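PDB 5L9S: ABC transporter, substrate binding protein (Mannopine) from Agrobacterium fabrum, which probably serves as the periplasmic receptor of an ABC importer, capturing a solute such as the opine mannopine for delivery to the membrane transporter. Local coordinates for residues S82-Q87 with D97-G102; K105-S110 with L271-P276; A231-D236 with N300-P305; N260-A265 with I281-S286; P276-I281 with P293-V298. All coordinates share one frame; numbering follows the deposited sequence.

Contact 1 of 5, residues S82-Q87 with D97-G102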
# COMPACT_ATOMS: atom_id res chain seq x y z
N SER A 82 -3.75 -10.87 -17.05
CA SER A 82 -5.12 -11.43 -16.99
C SER A 82 -5.22 -12.93 -17.34
O SER A 82 -5.84 -13.68 -16.58
CB SER A 82 -6.06 -10.62 -17.88
OG SER A 82 -6.19 -9.30 -17.38
N ASP A 83 -4.58 -13.38 -18.43
CA ASP A 83 -4.57 -14.80 -18.80
C ASP A 83 -3.85 -15.67 -17.75
O ASP A 83 -4.43 -16.64 -17.27
CB ASP A 83 -4.04 -15.05 -20.24
CG ASP A 83 -2.70 -14.46 -20.68
OD1 ASP A 83 -2.05 -13.77 -19.85
OD2 ASP A 83 -2.32 -14.65 -21.86
N PHE A 84 -2.61 -15.28 -17.36
CA PHE A 84 -1.78 -15.93 -16.34
C PHE A 84 -2.47 -16.01 -14.96
O PHE A 84 -2.33 -16.99 -14.24
CB PHE A 84 -0.43 -15.19 -16.22
CG PHE A 84 0.37 -15.43 -14.96
CD1 PHE A 84 1.28 -16.48 -14.88
CD2 PHE A 84 0.23 -14.60 -13.85
CE1 PHE A 84 2.02 -16.71 -13.71
CE2 PHE A 84 0.95 -14.84 -12.68
CZ PHE A 84 1.84 -15.89 -12.62
N CYS A 85 -3.20 -14.93 -14.62
CA CYS A 85 -3.94 -14.70 -13.39
C CYS A 85 -5.01 -15.73 -13.06
O CYS A 85 -5.33 -15.92 -11.88
CB CYS A 85 -4.54 -13.30 -13.43
SG CYS A 85 -3.30 -11.97 -13.40
N MET A 86 -5.62 -16.32 -14.10
CA MET A 86 -6.69 -17.31 -14.04
C MET A 86 -6.33 -18.53 -13.20
O MET A 86 -7.18 -19.02 -12.46
CB MET A 86 -7.13 -17.72 -15.45
CG MET A 86 -8.12 -16.76 -16.07
SD MET A 86 -8.27 -16.88 -17.87
CE MET A 86 -9.06 -15.32 -18.22
N GLN A 87 -5.06 -18.98 -13.28
CA GLN A 87 -4.51 -20.14 -12.58
C GLN A 87 -4.53 -20.00 -11.04
O GLN A 87 -4.33 -20.99 -10.34
CB GLN A 87 -3.10 -20.50 -13.09
CG GLN A 87 -1.95 -19.76 -12.41
CD GLN A 87 -0.57 -20.18 -12.87
OE1 GLN A 87 0.28 -19.34 -13.15
NE2 GLN A 87 -0.30 -21.48 -12.92
N ASP A 97 -8.18 -9.32 -5.67
CA ASP A 97 -7.37 -8.53 -6.61
C ASP A 97 -5.85 -8.77 -6.48
O ASP A 97 -5.06 -7.90 -6.81
CB ASP A 97 -7.71 -7.02 -6.51
CG ASP A 97 -9.19 -6.70 -6.71
OD1 ASP A 97 -9.78 -7.20 -7.71
OD2 ASP A 97 -9.76 -5.93 -5.88
N SER A 98 -5.47 -9.96 -5.99
CA SER A 98 -4.07 -10.37 -5.86
C SER A 98 -3.37 -10.56 -7.20
O SER A 98 -2.14 -10.60 -7.24
CB SER A 98 -3.95 -11.62 -5.01
OG SER A 98 -4.09 -11.20 -3.67
N CYS A 99 -4.12 -10.68 -8.29
CA CYS A 99 -3.56 -10.87 -9.63
C CYS A 99 -4.46 -10.17 -10.65
O CYS A 99 -5.55 -10.65 -10.97
CB CYS A 99 -3.39 -12.36 -9.95
SG CYS A 99 -1.94 -12.76 -10.97
N THR A 100 -4.00 -9.01 -11.13
CA THR A 100 -4.73 -8.21 -12.10
C THR A 100 -3.96 -8.03 -13.41
O THR A 100 -2.87 -8.59 -13.57
CB THR A 100 -5.09 -6.86 -11.50
OG1 THR A 100 -3.90 -6.10 -11.33
CG2 THR A 100 -5.88 -6.99 -10.19
N ARG A 101 -4.52 -7.24 -14.34
CA ARG A 101 -3.94 -6.91 -15.63
C ARG A 101 -2.51 -6.34 -15.49
O ARG A 101 -1.61 -6.76 -16.21
CB ARG A 101 -4.85 -5.88 -16.32
CG ARG A 101 -4.29 -5.27 -17.62
CD ARG A 101 -5.27 -4.28 -18.21
NE ARG A 101 -4.87 -3.79 -19.52
CZ ARG A 101 -5.55 -2.86 -20.19
NH1 ARG A 101 -6.63 -2.31 -19.66
NH2 ARG A 101 -5.13 -2.46 -21.39
N GLY A 102 -2.34 -5.41 -14.56
CA GLY A 102 -1.09 -4.72 -14.33
C GLY A 102 -0.04 -5.44 -13.51
O GLY A 102 1.12 -5.01 -13.48
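Ser-82 OG lies against the backbone of Arg-101. It is 3.7 Å from Arg-101 CA, while its hydrogen bond goes to Asp-80 OD1 just before the segment. This seam closes a cysteine-bounded loop at the surface of a bacterial solute-binding protein fold. Its two ends are a helical turn about 82-85 and a strand about 99-100, both weakly bonded. The cysteines, Cys-85 and Cys-99, are known to form a disulfide in a structure of this protein. Here Cys-85 SG and Cys-99 SG are modelled 2.9 Å apart. That is too long for a covalent S-S bond, so the bond in this model is doubtful. The Cys-85 sulfur is turned beside its own backbone N and anti to its carbonyl carbon (chi1 -66°), which aims it at the strand. Phe-84 also meets Cys-99, roughly at right angles to Cys-85 SG. Its CG is anti to the backbone N (chi1 161°), and the ring reaches forward from the helix. Cys-99 SG stands 5.1 Å from the Phe-84 ring centroid and approaches it obliquely, a sulfur-aromatic contact. Leu-251 and Ile-254 of helix 247-258 pack on the same Phe-84 side chain. Arg-101 makes a cation-pi contact with Phe-75, and its backbone is hydrogen-bonded to Leu-81. Beside the sulfur pair, Cys-85 SG comes to 3.4 Å from the carbonyl oxygen Thr-100 O.

Contact 2 of 5, residues K105-S110 with L271-P276; sequences KLQSTS and LSCTPP
Gln-107 lays its side chain along Cys-273. CB starts 3.6 Å from Cys-273 SG. The next carbon, CG, sits between the backbone N and the carbonyl carbon (chi1 49°), and a second bend (chi2 77°) keeps the chain folded against the sulfur. CG is thus 3.8 Å from Cys-273 SG, and CD is still in touch with it. At the tip, the amide NE2 passes over to Cys-273 CB at 3.5 Å. The same sulfur is disulfide-bonded to Cys-268 of helix 261-271. Next along the strand, Ser-108 and Thr-274 exchange two backbone hydrogen bonds. Ser-108 N gives to Thr-274 O at 2.9 Å, and Thr-274 N gives back to Ser-108 O at 2.8 Å. The second bond is nearly straight (172°). Pro-276 cannot donate, and its CD instead rests 3.1 Å from Leu-106 O. A water joins Ser-110 OG to Thr-274 OG1. This is a single antiparallel bridge by which a disulfide-tethered loop docks on strand 103-116. That long strand pairs with 224-240, consistent with the paired connecting strands between the lobes of periplasmic binding proteins.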
# COMPACT_ATOMS: atom_id res chain seq x y z
N LYS A 105 -0.06 -8.95 -6.69
CA LYS A 105 0.16 -8.24 -5.44
C LYS A 105 1.38 -8.84 -4.72
O LYS A 105 1.49 -10.06 -4.57
CB LYS A 105 -1.07 -8.29 -4.52
CG LYS A 105 -1.14 -7.13 -3.51
CD LYS A 105 -2.09 -5.97 -3.98
CE LYS A 105 -3.52 -6.15 -3.53
NZ LYS A 105 -4.49 -5.31 -4.29
N LEU A 106 2.30 -7.97 -4.29
CA LEU A 106 3.45 -8.42 -3.54
C LEU A 106 3.08 -8.31 -2.07
O LEU A 106 3.03 -9.31 -1.37
CB LEU A 106 4.68 -7.58 -3.87
CG LEU A 106 5.95 -8.01 -3.19
CD1 LEU A 106 6.55 -9.23 -3.86
CD2 LEU A 106 6.94 -6.89 -3.17
N GLN A 107 2.78 -7.08 -1.62
CA GLN A 107 2.44 -6.81 -0.22
C GLN A 107 1.66 -5.50 -0.14
O GLN A 107 1.79 -4.68 -1.05
CB GLN A 107 3.71 -6.75 0.66
CG GLN A 107 4.84 -5.86 0.13
CD GLN A 107 4.71 -4.37 0.29
OE1 GLN A 107 5.51 -3.63 -0.29
NE2 GLN A 107 3.74 -3.86 1.06
N SER A 108 0.91 -5.29 0.95
CA SER A 108 0.14 -4.05 1.13
C SER A 108 0.43 -3.37 2.47
O SER A 108 0.81 -4.01 3.45
CB SER A 108 -1.35 -4.28 0.92
OG SER A 108 -1.70 -4.64 -0.40
N THR A 109 0.28 -2.07 2.48
CA THR A 109 0.58 -1.28 3.63
C THR A 109 -0.69 -0.54 4.01
O THR A 109 -1.54 -0.28 3.15
CB THR A 109 1.87 -0.47 3.34
OG1 THR A 109 2.96 -1.36 3.58
CG2 THR A 109 2.06 0.71 4.25
N SER A 110 -0.84 -0.24 5.29
CA SER A 110 -2.01 0.45 5.79
C SER A 110 -1.77 1.92 6.10
O SER A 110 -0.67 2.32 6.50
CB SER A 110 -2.56 -0.26 7.02
OG SER A 110 -3.05 -1.56 6.73
N LEU A 271 9.25 -6.54 6.85
CA LEU A 271 8.77 -5.26 6.35
C LEU A 271 7.50 -4.70 7.02
O LEU A 271 7.18 -3.54 6.75
CB LEU A 271 8.56 -5.35 4.82
CG LEU A 271 9.79 -5.68 3.95
CD1 LEU A 271 9.37 -6.18 2.60
CD2 LEU A 271 10.76 -4.52 3.86
N SER A 272 6.80 -5.48 7.87
CA SER A 272 5.57 -5.03 8.58
C SER A 272 4.43 -4.66 7.60
O SER A 272 3.82 -3.59 7.69
CB SER A 272 5.86 -3.90 9.57
OG SER A 272 6.72 -4.32 10.62
N CYS A 273 4.14 -5.57 6.69
CA CYS A 273 3.11 -5.39 5.68
C CYS A 273 2.17 -6.56 5.68
O CYS A 273 2.43 -7.56 6.36
CB CYS A 273 3.73 -5.17 4.30
SG CYS A 273 5.12 -6.27 3.93
N THR A 274 1.04 -6.41 4.96
CA THR A 274 0.01 -7.42 4.81
C THR A 274 0.28 -8.21 3.52
O THR A 274 0.16 -7.63 2.44
CB THR A 274 -1.37 -6.74 4.87
OG1 THR A 274 -1.53 -6.21 6.18
CG2 THR A 274 -2.54 -7.68 4.55
N PRO A 275 0.62 -9.51 3.60
CA PRO A 275 0.83 -10.30 2.36
C PRO A 275 -0.51 -10.65 1.69
O PRO A 275 -1.53 -10.66 2.41
CB PRO A 275 1.57 -11.55 2.86
CG PRO A 275 1.16 -11.71 4.26
CD PRO A 275 0.81 -10.34 4.80
N PRO A 276 -0.55 -10.97 0.36
CA PRO A 276 -1.84 -11.29 -0.28
C PRO A 276 -2.48 -12.62 0.15
O PRO A 276 -3.66 -12.81 -0.10
CB PRO A 276 -1.49 -11.28 -1.78
CG PRO A 276 -0.06 -11.69 -1.83
CD PRO A 276 0.54 -10.98 -0.64
O HOH W 1 -0.84 -3.29 6.64
O HOH W 2 1.57 -1.94 6.94

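Contact 3 of 5, residues A231-D236 with N300-P305; sequences AFLVGD and NRIIVP
Phe-232 and Ile-303 lie side by side and point the same way. Phe-232 carries its CG beside the backbone N (chi1 -55°), which swings the ring back along the chain. Its CD1 then meets Ile-303 CB at 3.6 Å, obliquely to the ring. With Ile-303 CG1 beside the backbone N (chi1 -50°), CG2 falls anti to that N and lies along CD1 and CE1 of Phe-232. Ile-302 works on another face. Its two branches reach different residues: CG1 touches Ala-231 CB at 3.9 Å, and CG2 touches Leu-233 CB at 3.6 Å. Its chi1 of -97° is away from the usual staggered values. The backbones hold this register with two bonds. Ile-303 N gives to Ala-231 O at 2.7 Å, and Leu-233 N gives to Ile-303 O at 3.0 Å. The segments run in roughly the same direction. Beyond the bridge, Pro-305 CD packs 3.3 Å from Leu-233 O. On its other edge, strand 224-240 is bonded to strand 103-116. Phe-232 packs on Arg-150 and Ala-153 of helix 149-158, and Leu-233 packs on Val-298 of helix 295-300.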
# COMPACT_ATOMS: atom_id res chain seq x y z
N ALA A 231 -9.45 1.48 7.51
CA ALA A 231 -8.03 1.62 7.16
C ALA A 231 -7.85 1.42 5.66
O ALA A 231 -8.55 0.63 5.05
CB ALA A 231 -7.21 0.58 7.91
N PHE A 232 -6.94 2.17 5.05
CA PHE A 232 -6.68 2.06 3.62
C PHE A 232 -5.51 1.10 3.36
O PHE A 232 -4.37 1.38 3.76
CB PHE A 232 -6.47 3.46 3.00
CG PHE A 232 -7.62 4.41 3.28
CD1 PHE A 232 -8.76 4.41 2.48
CD2 PHE A 232 -7.56 5.30 4.35
CE1 PHE A 232 -9.83 5.26 2.76
CE2 PHE A 232 -8.63 6.16 4.62
CZ PHE A 232 -9.76 6.13 3.83
N LEU A 233 -5.80 -0.05 2.73
CA LEU A 233 -4.80 -1.07 2.39
C LEU A 233 -4.37 -0.92 0.97
O LEU A 233 -5.11 -1.26 0.06
CB LEU A 233 -5.31 -2.48 2.67
CG LEU A 233 -4.25 -3.57 2.75
CD1 LEU A 233 -3.39 -3.45 3.99
CD2 LEU A 233 -4.89 -4.93 2.69
N VAL A 234 -3.19 -0.33 0.76
CA VAL A 234 -2.62 -0.03 -0.55
C VAL A 234 -1.27 -0.69 -0.65
O VAL A 234 -0.42 -0.52 0.22
CB VAL A 234 -2.53 1.52 -0.80
CG1 VAL A 234 -2.05 1.84 -2.22
CG2 VAL A 234 -3.86 2.22 -0.54
N GLY A 235 -1.04 -1.40 -1.73
CA GLY A 235 0.26 -2.03 -1.91
C GLY A 235 0.93 -1.88 -3.26
O GLY A 235 0.60 -1.00 -4.06
N ASP A 236 1.93 -2.74 -3.46
CA ASP A 236 2.77 -2.83 -4.64
C ASP A 236 2.43 -4.04 -5.45
O ASP A 236 2.09 -5.09 -4.89
CB ASP A 236 4.27 -2.89 -4.24
CG ASP A 236 4.89 -1.59 -3.72
OD1 ASP A 236 4.14 -0.59 -3.54
OD2 ASP A 236 6.12 -1.57 -3.50
N ASN A 300 -13.64 -7.39 6.05
CA ASN A 300 -14.83 -6.74 6.62
C ASN A 300 -14.74 -5.26 7.02
O ASN A 300 -15.79 -4.66 7.24
CB ASN A 300 -15.32 -7.52 7.85
CG ASN A 300 -15.45 -9.02 7.67
OD1 ASN A 300 -15.44 -9.56 6.56
ND2 ASN A 300 -15.60 -9.72 8.78
N ARG A 301 -13.54 -4.69 7.20
CA ARG A 301 -13.46 -3.29 7.66
C ARG A 301 -12.52 -2.39 6.85
O ARG A 301 -12.68 -1.16 6.90
CB ARG A 301 -13.03 -3.24 9.14
CG ARG A 301 -13.85 -4.08 10.07
CD ARG A 301 -13.81 -3.53 11.47
NE ARG A 301 -12.51 -3.77 12.08
CZ ARG A 301 -12.07 -3.14 13.17
NH1 ARG A 301 -12.83 -2.23 13.77
NH2 ARG A 301 -10.88 -3.43 13.67
N ILE A 302 -11.50 -2.97 6.21
CA ILE A 302 -10.52 -2.23 5.43
C ILE A 302 -11.11 -1.71 4.09
O ILE A 302 -12.03 -2.30 3.52
CB ILE A 302 -9.21 -3.10 5.24
CG1 ILE A 302 -8.13 -2.77 6.25
CG2 ILE A 302 -8.62 -3.07 3.84
CD1 ILE A 302 -8.21 -3.54 7.47
N ILE A 303 -10.54 -0.60 3.61
CA ILE A 303 -10.88 0.03 2.33
C ILE A 303 -9.78 -0.33 1.32
O ILE A 303 -8.59 -0.10 1.56
CB ILE A 303 -11.04 1.57 2.46
CG1 ILE A 303 -11.98 2.00 3.64
CG2 ILE A 303 -11.46 2.21 1.14
CD1 ILE A 303 -13.31 1.48 3.64
N VAL A 304 -10.19 -0.87 0.20
CA VAL A 304 -9.27 -1.23 -0.88
C VAL A 304 -9.44 -0.23 -2.02
O VAL A 304 -10.58 0.15 -2.30
CB VAL A 304 -9.42 -2.74 -1.24
CG1 VAL A 304 -9.35 -2.99 -2.75
CG2 VAL A 304 -8.40 -3.58 -0.48
N PRO A 305 -8.35 0.31 -2.62
CA PRO A 305 -8.52 1.34 -3.66
C PRO A 305 -9.21 0.88 -4.95
O PRO A 305 -9.06 -0.29 -5.35
CB PRO A 305 -7.07 1.78 -3.95
CG PRO A 305 -6.24 0.58 -3.62
CD PRO A 305 -6.91 0.01 -2.40

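Contact 4 of 5, residues N260-A265 with I281-S286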
# COMPACT_ATOMS: atom_id res chain seq x y z
N ASN A 260 3.62 -19.41 -2.30
CA ASN A 260 4.45 -19.67 -1.11
C ASN A 260 4.09 -18.81 0.12
O ASN A 260 4.68 -17.75 0.31
CB ASN A 260 5.95 -19.54 -1.44
CG ASN A 260 6.84 -20.41 -0.59
OD1 ASN A 260 7.04 -20.19 0.61
ND2 ASN A 260 7.37 -21.46 -1.19
N PRO A 261 3.16 -19.25 1.01
CA PRO A 261 2.82 -18.44 2.19
C PRO A 261 4.00 -18.19 3.14
O PRO A 261 4.04 -17.13 3.78
CB PRO A 261 1.69 -19.24 2.86
CG PRO A 261 1.14 -20.12 1.78
CD PRO A 261 2.33 -20.48 0.95
N ALA A 262 4.97 -19.12 3.20
CA ALA A 262 6.17 -19.02 4.06
C ALA A 262 7.07 -17.88 3.61
O ALA A 262 7.57 -17.12 4.45
CB ALA A 262 6.93 -20.33 4.05
N ALA A 263 7.25 -17.75 2.28
CA ALA A 263 8.04 -16.71 1.62
C ALA A 263 7.40 -15.34 1.93
O ALA A 263 8.09 -14.45 2.44
CB ALA A 263 8.08 -16.95 0.12
N GLN A 264 6.08 -15.22 1.68
CA GLN A 264 5.30 -14.01 1.93
C GLN A 264 5.33 -13.58 3.39
O GLN A 264 5.53 -12.40 3.65
CB GLN A 264 3.84 -14.18 1.49
CG GLN A 264 3.64 -14.52 0.02
CD GLN A 264 2.18 -14.64 -0.28
OE1 GLN A 264 1.73 -15.48 -1.08
NE2 GLN A 264 1.41 -13.91 0.46
N ALA A 265 5.14 -14.53 4.35
CA ALA A 265 5.13 -14.28 5.79
C ALA A 265 6.51 -13.83 6.28
O ALA A 265 6.59 -12.92 7.11
CB ALA A 265 4.70 -15.53 6.52
N ILE A 281 -0.73 -14.39 6.39
CA ILE A 281 -1.15 -13.47 7.46
C ILE A 281 -1.18 -14.20 8.81
O ILE A 281 -0.61 -13.71 9.79
CB ILE A 281 -2.52 -12.75 7.17
CG1 ILE A 281 -2.42 -11.71 6.05
CG2 ILE A 281 -3.10 -12.09 8.43
CD1 ILE A 281 -3.72 -11.44 5.29
N SER A 282 -1.83 -15.37 8.86
CA SER A 282 -1.96 -16.15 10.09
C SER A 282 -0.67 -16.87 10.51
O SER A 282 -0.48 -17.15 11.69
CB SER A 282 -3.09 -17.16 9.92
OG SER A 282 -2.78 -18.08 8.89
N GLN A 283 0.21 -17.17 9.54
CA GLN A 283 1.49 -17.87 9.70
C GLN A 283 2.58 -16.98 10.30
O GLN A 283 3.65 -17.51 10.65
CB GLN A 283 1.96 -18.33 8.33
CG GLN A 283 2.36 -19.78 8.25
CD GLN A 283 2.71 -20.11 6.83
OE1 GLN A 283 2.02 -20.87 6.15
NE2 GLN A 283 3.80 -19.53 6.35
N MET A 284 2.37 -15.65 10.34
CA MET A 284 3.38 -14.73 10.87
C MET A 284 3.53 -14.85 12.37
O MET A 284 2.60 -15.30 13.04
CB MET A 284 3.10 -13.27 10.44
CG MET A 284 3.43 -13.02 8.98
SD MET A 284 3.10 -11.38 8.27
CE MET A 284 1.42 -11.14 8.70
N SER A 285 4.72 -14.49 12.91
CA SER A 285 5.02 -14.53 14.35
C SER A 285 3.98 -13.76 15.13
O SER A 285 3.42 -12.79 14.61
CB SER A 285 6.41 -13.96 14.63
OG SER A 285 6.44 -12.55 14.51
N SER A 286 3.71 -14.17 16.37
CA SER A 286 2.71 -13.52 17.23
C SER A 286 2.94 -12.00 17.35
O SER A 286 2.00 -11.23 17.22
CB SER A 286 2.66 -14.18 18.60
OG SER A 286 2.27 -15.53 18.50
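Gln-283, midway along the segment 281-286, reaches across to the first turn of helix 261-271. Its chain is extended beyond CG, which brings the amide to Pro-261 and Ala-262, its plane steep to the peptide between them. OE1 lies 3.7 Å from Pro-261 CB. NE2 lies 3.3 Å from Ala-262 CA and also close to Ala-262 N. Those two nitrogens are both donors, so the pair is not a hydrogen bond. Met-284 follows. Its CG is beside the backbone N (chi1 -74°) and settles 3.7 Å from Ala-265 CB. The same CG is 3.7 Å from Ala-265 O. A bend at chi3 (-52°) turns the methyl end, and the side chain continues onto Cys-268 and Glu-269 of the same helix. Ser-285 is the N-cap of the next helix, with its OG capping Ala-288 N, while its own backbone N makes a weak bond to Glu-269 OE2. The helix being packed against has its own cap. Asn-260 OD1 accepts from Ala-263 N at 3.0 Å, which helps hold the turn that carries Pro-261 and Ala-262. Across the seam itself the chemistry is van der Waals packing. Ala-265 and Met-284 supply its buried apolar part. Gln-283 NE2 stands over the face of the 261-262 peptide while the Ala-262 N-H points elsewhere, so the amide probably adds little polar attraction as modelled.

Contact 5 of 5, residues P276-I281 with P293-V298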
# COMPACT_ATOMS: atom_id res chain seq x y z
N PRO A 276 -0.55 -10.97 0.36
CA PRO A 276 -1.84 -11.29 -0.28
C PRO A 276 -2.48 -12.62 0.15
O PRO A 276 -3.66 -12.81 -0.10
CB PRO A 276 -1.49 -11.28 -1.78
CG PRO A 276 -0.06 -11.69 -1.83
CD PRO A 276 0.54 -10.98 -0.64
N SER A 277 -1.70 -13.53 0.74
CA SER A 277 -2.16 -14.84 1.19
C SER A 277 -2.76 -14.75 2.59
O SER A 277 -2.17 -14.14 3.48
CB SER A 277 -1.01 -15.85 1.14
OG SER A 277 -1.30 -17.10 1.72
N GLN A 278 -3.92 -15.37 2.80
CA GLN A 278 -4.58 -15.42 4.10
C GLN A 278 -3.82 -16.36 5.06
O GLN A 278 -3.77 -16.08 6.27
CB GLN A 278 -6.03 -15.84 3.92
CG GLN A 278 -6.82 -14.76 3.20
CD GLN A 278 -8.28 -15.07 3.15
OE1 GLN A 278 -8.98 -15.04 4.18
NE2 GLN A 278 -8.76 -15.40 1.96
N LYS A 279 -3.19 -17.42 4.51
CA LYS A 279 -2.38 -18.37 5.24
C LYS A 279 -1.13 -17.67 5.75
O LYS A 279 -0.77 -17.90 6.90
CB LYS A 279 -2.00 -19.60 4.38
CG LYS A 279 -1.43 -20.78 5.15
CD LYS A 279 -1.97 -22.11 4.63
CE LYS A 279 -2.15 -23.12 5.75
NZ LYS A 279 -0.91 -23.87 6.06
N ALA A 280 -0.48 -16.83 4.91
CA ALA A 280 0.72 -16.07 5.26
C ALA A 280 0.44 -15.10 6.40
O ALA A 280 1.26 -15.04 7.31
CB ALA A 280 1.27 -15.33 4.04
N ILE A 281 -0.73 -14.39 6.39
CA ILE A 281 -1.15 -13.47 7.46
C ILE A 281 -1.18 -14.20 8.81
O ILE A 281 -0.61 -13.71 9.79
CB ILE A 281 -2.52 -12.75 7.17
CG1 ILE A 281 -2.42 -11.71 6.05
CG2 ILE A 281 -3.10 -12.09 8.43
CD1 ILE A 281 -3.72 -11.44 5.29
N PRO A 293 -3.36 -5.92 10.58
CA PRO A 293 -4.77 -6.36 10.53
C PRO A 293 -4.87 -7.87 10.26
O PRO A 293 -4.02 -8.50 9.59
CB PRO A 293 -5.34 -5.57 9.34
CG PRO A 293 -4.15 -5.30 8.47
CD PRO A 293 -3.03 -5.04 9.44
N SER A 294 -5.91 -8.48 10.78
CA SER A 294 -6.16 -9.90 10.55
C SER A 294 -6.76 -10.05 9.13
O SER A 294 -7.10 -9.04 8.53
CB SER A 294 -7.14 -10.42 11.59
OG SER A 294 -8.40 -9.83 11.33
N ALA A 295 -6.97 -11.28 8.65
CA ALA A 295 -7.64 -11.51 7.37
C ALA A 295 -9.13 -11.05 7.45
O ALA A 295 -9.63 -10.48 6.48
CB ALA A 295 -7.55 -12.98 6.98
N ALA A 296 -9.80 -11.21 8.60
CA ALA A 296 -11.19 -10.73 8.78
C ALA A 296 -11.28 -9.17 8.77
O ALA A 296 -12.29 -8.62 8.31
CB ALA A 296 -11.80 -11.29 10.05
N ASP A 297 -10.22 -8.45 9.25
CA ASP A 297 -10.21 -6.98 9.20
C ASP A 297 -10.13 -6.58 7.74
O ASP A 297 -10.93 -5.74 7.32
CB ASP A 297 -9.02 -6.36 9.98
CG ASP A 297 -9.02 -6.55 11.49
OD1 ASP A 297 -10.06 -6.26 12.14
OD2 ASP A 297 -7.96 -6.91 12.04
N VAL A 298 -9.23 -7.23 6.96
CA VAL A 298 -9.04 -6.97 5.52
C VAL A 298 -10.37 -7.19 4.73
O VAL A 298 -10.76 -6.32 3.96
CB VAL A 298 -7.84 -7.74 4.91
CG1 VAL A 298 -7.63 -7.39 3.43
CG2 VAL A 298 -6.54 -7.51 5.69
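Ile-281 and Ala-295 carry this helix-to-helix contact. Ile-281 CG2 is anti to the backbone N and faces the start of the second helix. It lies 3.9 Å from Pro-293 O and 4.0 Å from Ala-295 N. Its CD1 end is looser, 4.5 Å from Ala-295 CB. One turn earlier, Gln-278 extends its chain beyond CG, with CG itself beside the backbone N (chi1 -68°). This puts OE1 at 3.8 Å from Ala-295 CB, a contact of an oxygen with a methyl group. The other end of that amide, NE2, makes a weak hydrogen bond to Asp-93 O.

The next shell is made of the two helix starts. Ser-294 and Asp-297 form a capping box. Asp-297 N gives to Ser-294 OG at 3.1 Å, and Ser-294 N gives to Asp-297 OD2 at 2.9 Å. The carboxylate is met on its anti side. These two bonds set the turn that presents Ala-295. On the other helix, Ser-277 is the N-cap, with a weak bond of 3.3 Å from Ala-280 N to Ser-277 OG. Further out, Asp-93 steadies that end by binding both Ser-277 OG and Lys-279 N.

The touching surface is small and made of van der Waals contacts, mostly of carbon with backbone or amide polar atoms. The capping bonds lie within each helix start, and Asp-93 adds further ones. The carboxylates of Asp-93 and Asp-297, placed at helix N-termini, would probably be favoured by the helix dipoles.

In the fold
Contacts 2 and 3 lie about 7 and 8 Å from the centre of the molecule, their own centres about 10 Å apart, and share the sheet through neighbouring strands 103-116 and 224-240. Contacts 4 and 5 share helix 278-283 and Ile-281; their centres are about 9 Å apart. Contact 2 shares Pro-276 with contact 5. Contact 1 is at the surface, its centre about 18 Å from that of contact 2, and joins it through Ser-98 and Lys-105. Along the chain, contact 1 closes first. Contacts 2 and 3 cross, and contacts 4 and 5 fall between the segments of contact 3. The later helices and loops thus pack against the paired strands, which probably link the two lobes.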